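PDB 3CP0: membrane protein implicated in regulation of membrane protease activity from Corynebacterium glutamicum ATCC 13032, which is of unconfirmed function but, as an NfeD-like membrane protein, probably helps regulate membrane protease activity through its soluble OB-type partner-binding domain. Local coordinates for residues A[26-31]-A[63-68]. Numbering follows the deposited sequence.
Sequences GHRAEV and GEIVSV. With ZN (zinc ion), chain B.
Val31 meets Glu64 and Gly63 at one end of an antiparallel ladder, gripped through its backbone: Val31 N donates to Glu64 O at 2.8 Å, and Val31 O accepts from Gly63 N. At the other end Val68 N reaches His27 O in a nearly straight bond (172° at the hydrogen), while Val68 O takes Gly26 N. Ala29 and Val66 form the hydrogen-bonded pair between them, with bonds running both ways.

Ala29 and Val66 share the apolar face, and Val31 and Val68 pack against them. With chi1 at 175°, Val31 CG2 lies anti to the carbonyl carbon, beside the backbone N, and meets Val66 CG1 at 3.8 Å, the two side chains crossing at about a right angle. Ala29 CB touches the other branch, Val66 CG2, at 4.1 Å and lies close to Val68 CG2.

The reverse face carries Arg28, Glu30, Ile65 and Ser67. Ile65 bends CD1 back to within 4.0 Å of Glu30 CG. One water joins Gly26 O to Ser67 OG, which also bonds Ala82 N; a second joins Glu30 OE2 to Gly63 O. Arg28 NE forms a salt bridge with Glu81 OE2. Just before strand 28-31, the ring of His27 leads away from 63-68 and NE2 binds zinc at 2.0 Å alongside Asp45 and a water.

Pairing 28-31 with 65-72, the end strands in sheet order, closes the sheet, consistent with an OB-type barrel; Phe60 packs on Val31 and Val66, while strand 41-44 meets Ala29 and Val68.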
ATOM      1  N   GLY A  26      -7.077  -5.914   3.534  1.00 17.36           N
ATOM      2  CA  GLY A  26      -6.604  -7.060   4.253  1.00 18.55           C
ATOM      3  C   GLY A  26      -5.553  -7.815   3.444  1.00 19.12           C
ATOM      4  O   GLY A  26      -4.839  -8.651   4.015  1.00 21.50           O
ATOM      5  N   HIS A  27      -5.421  -7.500   2.157  1.00 18.41           N
ATOM      6  CA  HIS A  27      -4.335  -8.145   1.346  1.00 17.77           C
ATOM      7  C   HIS A  27      -2.975  -7.591   1.731  1.00 18.05           C
ATOM      8  O   HIS A  27      -2.844  -6.379   2.017  1.00 19.70           O
ATOM      9  CB  HIS A  27      -4.481  -7.818  -0.153  1.00 17.66           C
ATOM     10  CG  HIS A  27      -5.560  -8.593  -0.871  1.00 18.70           C
ATOM     11  ND1 HIS A  27      -6.797  -8.893  -0.317  1.00 18.68           N
ATOM     12  CD2 HIS A  27      -5.589  -9.071  -2.149  1.00 19.19           C
ATOM     13  CE1 HIS A  27      -7.529  -9.529  -1.219  1.00 22.19           C
ATOM     14  NE2 HIS A  27      -6.807  -9.668  -2.322  1.00 20.94           N
ATOM     15  N   ARG A  28      -1.946  -8.422   1.653  1.00 18.61           N
ATOM     16  CA  ARG A  28      -0.583  -7.900   1.673  1.00 18.07           C
ATOM     17  C   ARG A  28      -0.168  -7.368   0.299  1.00 19.35           C
ATOM     18  O   ARG A  28      -0.747  -7.752  -0.753  1.00 19.98           O
ATOM     19  CB  ARG A  28       0.345  -8.993   2.135  1.00 18.59           C
ATOM     20  CG  ARG A  28       0.069  -9.270   3.662  1.00 20.33           C
ATOM     21  CD  ARG A  28       0.633 -10.576   3.993  1.00 24.99           C
ATOM     22  NE  ARG A  28       0.355 -10.904   5.390  1.00 25.54           N
ATOM     23  CZ  ARG A  28      -0.770 -11.481   5.819  1.00 30.77           C
ATOM     24  NH1 ARG A  28      -1.747 -11.818   4.944  1.00 26.41           N
ATOM     25  NH2 ARG A  28      -0.909 -11.749   7.111  1.00 31.26           N
ATOM     26  N   ALA A  29       0.883  -6.557   0.276  1.00 18.47           N
ATOM     27  CA  ALA A  29       1.391  -6.026  -1.002  1.00 19.20           C
ATOM     28  C   ALA A  29       2.892  -5.808  -0.860  1.00 18.65           C
ATOM     29  O   ALA A  29       3.387  -5.524   0.240  1.00 19.90           O
ATOM     30  CB  ALA A  29       0.687  -4.707  -1.336  1.00 19.33           C
ATOM     31  N   GLU A  30       3.555  -5.801  -1.996  1.00 18.05           N
ATOM     32  CA  GLU A  30       5.002  -5.629  -2.008  1.00 18.02           C
ATOM     33  C   GLU A  30       5.332  -4.231  -2.520  1.00 18.55           C
ATOM     34  O   GLU A  30       4.778  -3.765  -3.548  1.00 18.17           O
ATOM     35  CB  GLU A  30       5.589  -6.704  -2.911  1.00 17.29           C
ATOM     36  CG  GLU A  30       7.053  -6.600  -2.995  1.00 20.59           C
ATOM     37  CD  GLU A  30       7.716  -7.751  -3.812  1.00 28.56           C
ATOM     38  OE1 GLU A  30       7.018  -8.670  -4.340  1.00 31.03           O
ATOM     39  OE2 GLU A  30       8.950  -7.716  -3.901  1.00 32.76           O
ATOM     40  N   VAL A  31       6.153  -3.510  -1.758  1.00 17.73           N
ATOM     41  CA  VAL A  31       6.455  -2.117  -2.136  1.00 18.20           C
ATOM     42  C   VAL A  31       7.372  -2.093  -3.367  1.00 18.86           C
ATOM     43  O   VAL A  31       8.430  -2.741  -3.383  1.00 18.74           O
ATOM     44  CB  VAL A  31       7.089  -1.322  -0.990  1.00 18.87           C
ATOM     45  CG1 VAL A  31       7.487   0.076  -1.503  1.00 18.14           C
ATOM     46  CG2 VAL A  31       6.105  -1.222   0.261  1.00 17.98           C
ATOM     47  N   GLY A  63      10.740  -3.095  -1.608  1.00 21.02           N
ATOM     48  CA  GLY A  63      10.998  -4.471  -1.186  1.00 20.52           C
ATOM     49  C   GLY A  63      10.263  -4.825   0.077  1.00 20.48           C
ATOM     50  O   GLY A  63      10.092  -6.034   0.375  1.00 21.58           O
ATOM     51  N   GLU A  64       9.809  -3.828   0.839  1.00 19.47           N
ATOM     52  CA  GLU A  64       9.071  -4.176   2.074  1.00 21.63           C
ATOM     53  C   GLU A  64       7.703  -4.769   1.760  1.00 20.70           C
ATOM     54  O   GLU A  64       7.098  -4.428   0.731  1.00 19.91           O
ATOM     55  CB  GLU A  64       8.918  -2.977   3.046  1.00 21.72           C
ATOM     56  CG  GLU A  64      10.291  -2.512   3.627  1.00 26.09           C
ATOM     57  CD  GLU A  64      10.159  -1.318   4.606  1.00 28.50           C
ATOM     58  OE1 GLU A  64       9.148  -1.252   5.343  1.00 34.05           O
ATOM     59  OE2 GLU A  64      11.064  -0.441   4.663  1.00 35.42           O
ATOM     60  N   ILE A  65       7.244  -5.662   2.646  1.00 18.57           N
ATOM     61  CA  ILE A  65       5.863  -6.168   2.551  1.00 17.96           C
ATOM     62  C   ILE A  65       4.975  -5.385   3.519  1.00 17.78           C
ATOM     63  O   ILE A  65       5.341  -5.207   4.700  1.00 19.58           O
ATOM     64  CB  ILE A  65       5.783  -7.693   2.917  1.00 18.38           C
ATOM     65  CG1 ILE A  65       6.804  -8.514   2.106  1.00 19.96           C
ATOM     66  CG2 ILE A  65       4.317  -8.163   2.702  1.00 19.11           C
ATOM     67  CD1 ILE A  65       6.759  -8.240   0.595  1.00 20.28           C
ATOM     68  N   VAL A  66       3.848  -4.863   3.004  1.00 17.18           N
ATOM     69  CA  VAL A  66       2.885  -4.119   3.817  1.00 17.19           C
ATOM     70  C   VAL A  66       1.505  -4.780   3.743  1.00 17.95           C
ATOM     71  O   VAL A  66       1.296  -5.705   2.920  1.00 18.15           O
ATOM     72  CB  VAL A  66       2.793  -2.668   3.276  1.00 18.02           C
ATOM     73  CG1 VAL A  66       4.175  -2.014   3.476  1.00 16.93           C
ATOM     74  CG2 VAL A  66       2.449  -2.678   1.742  1.00 20.03           C
ATOM     75  N   SER A  67       0.589  -4.332   4.596  1.00 17.46           N
ATOM     76  CA  SER A  67      -0.791  -4.793   4.602  1.00 18.04           C
ATOM     77  C   SER A  67      -1.661  -3.625   4.139  1.00 18.62           C
ATOM     78  O   SER A  67      -1.493  -2.467   4.605  1.00 19.99           O
ATOM     79  CB  SER A  67      -1.228  -5.235   6.025  1.00 21.02           C
ATOM     80  OG  SER A  67      -0.802  -6.601   6.216  1.00 22.82           O
ATOM     81  N   VAL A  68      -2.577  -3.923   3.228  1.00 17.20           N
ATOM     82  CA  VAL A  68      -3.568  -2.904   2.789  1.00 17.42           C
ATOM     83  C   VAL A  68      -4.657  -2.816   3.849  1.00 17.30           C
ATOM     84  O   VAL A  68      -5.327  -3.812   4.145  1.00 18.04           O
ATOM     85  CB  VAL A  68      -4.191  -3.254   1.408  1.00 19.38           C
ATOM     86  CG1 VAL A  68      -5.215  -2.189   1.012  1.00 18.78           C
ATOM     87  CG2 VAL A  68      -3.069  -3.377   0.326  1.00 19.50           C
TER
HETATM   88 ZN    ZN B 101      -7.342 -10.541  -4.094  1.00 21.57          ZN
HETATM   89  O   HOH W   1      -3.031  -8.113   6.018  1.00 28.11           O
HETATM   90  O   HOH W   2      10.592  -8.067  -1.510  1.00 37.82           O
HETATM   91  O   HOH W   3      -9.404 -10.071  -4.309  1.00 24.98           O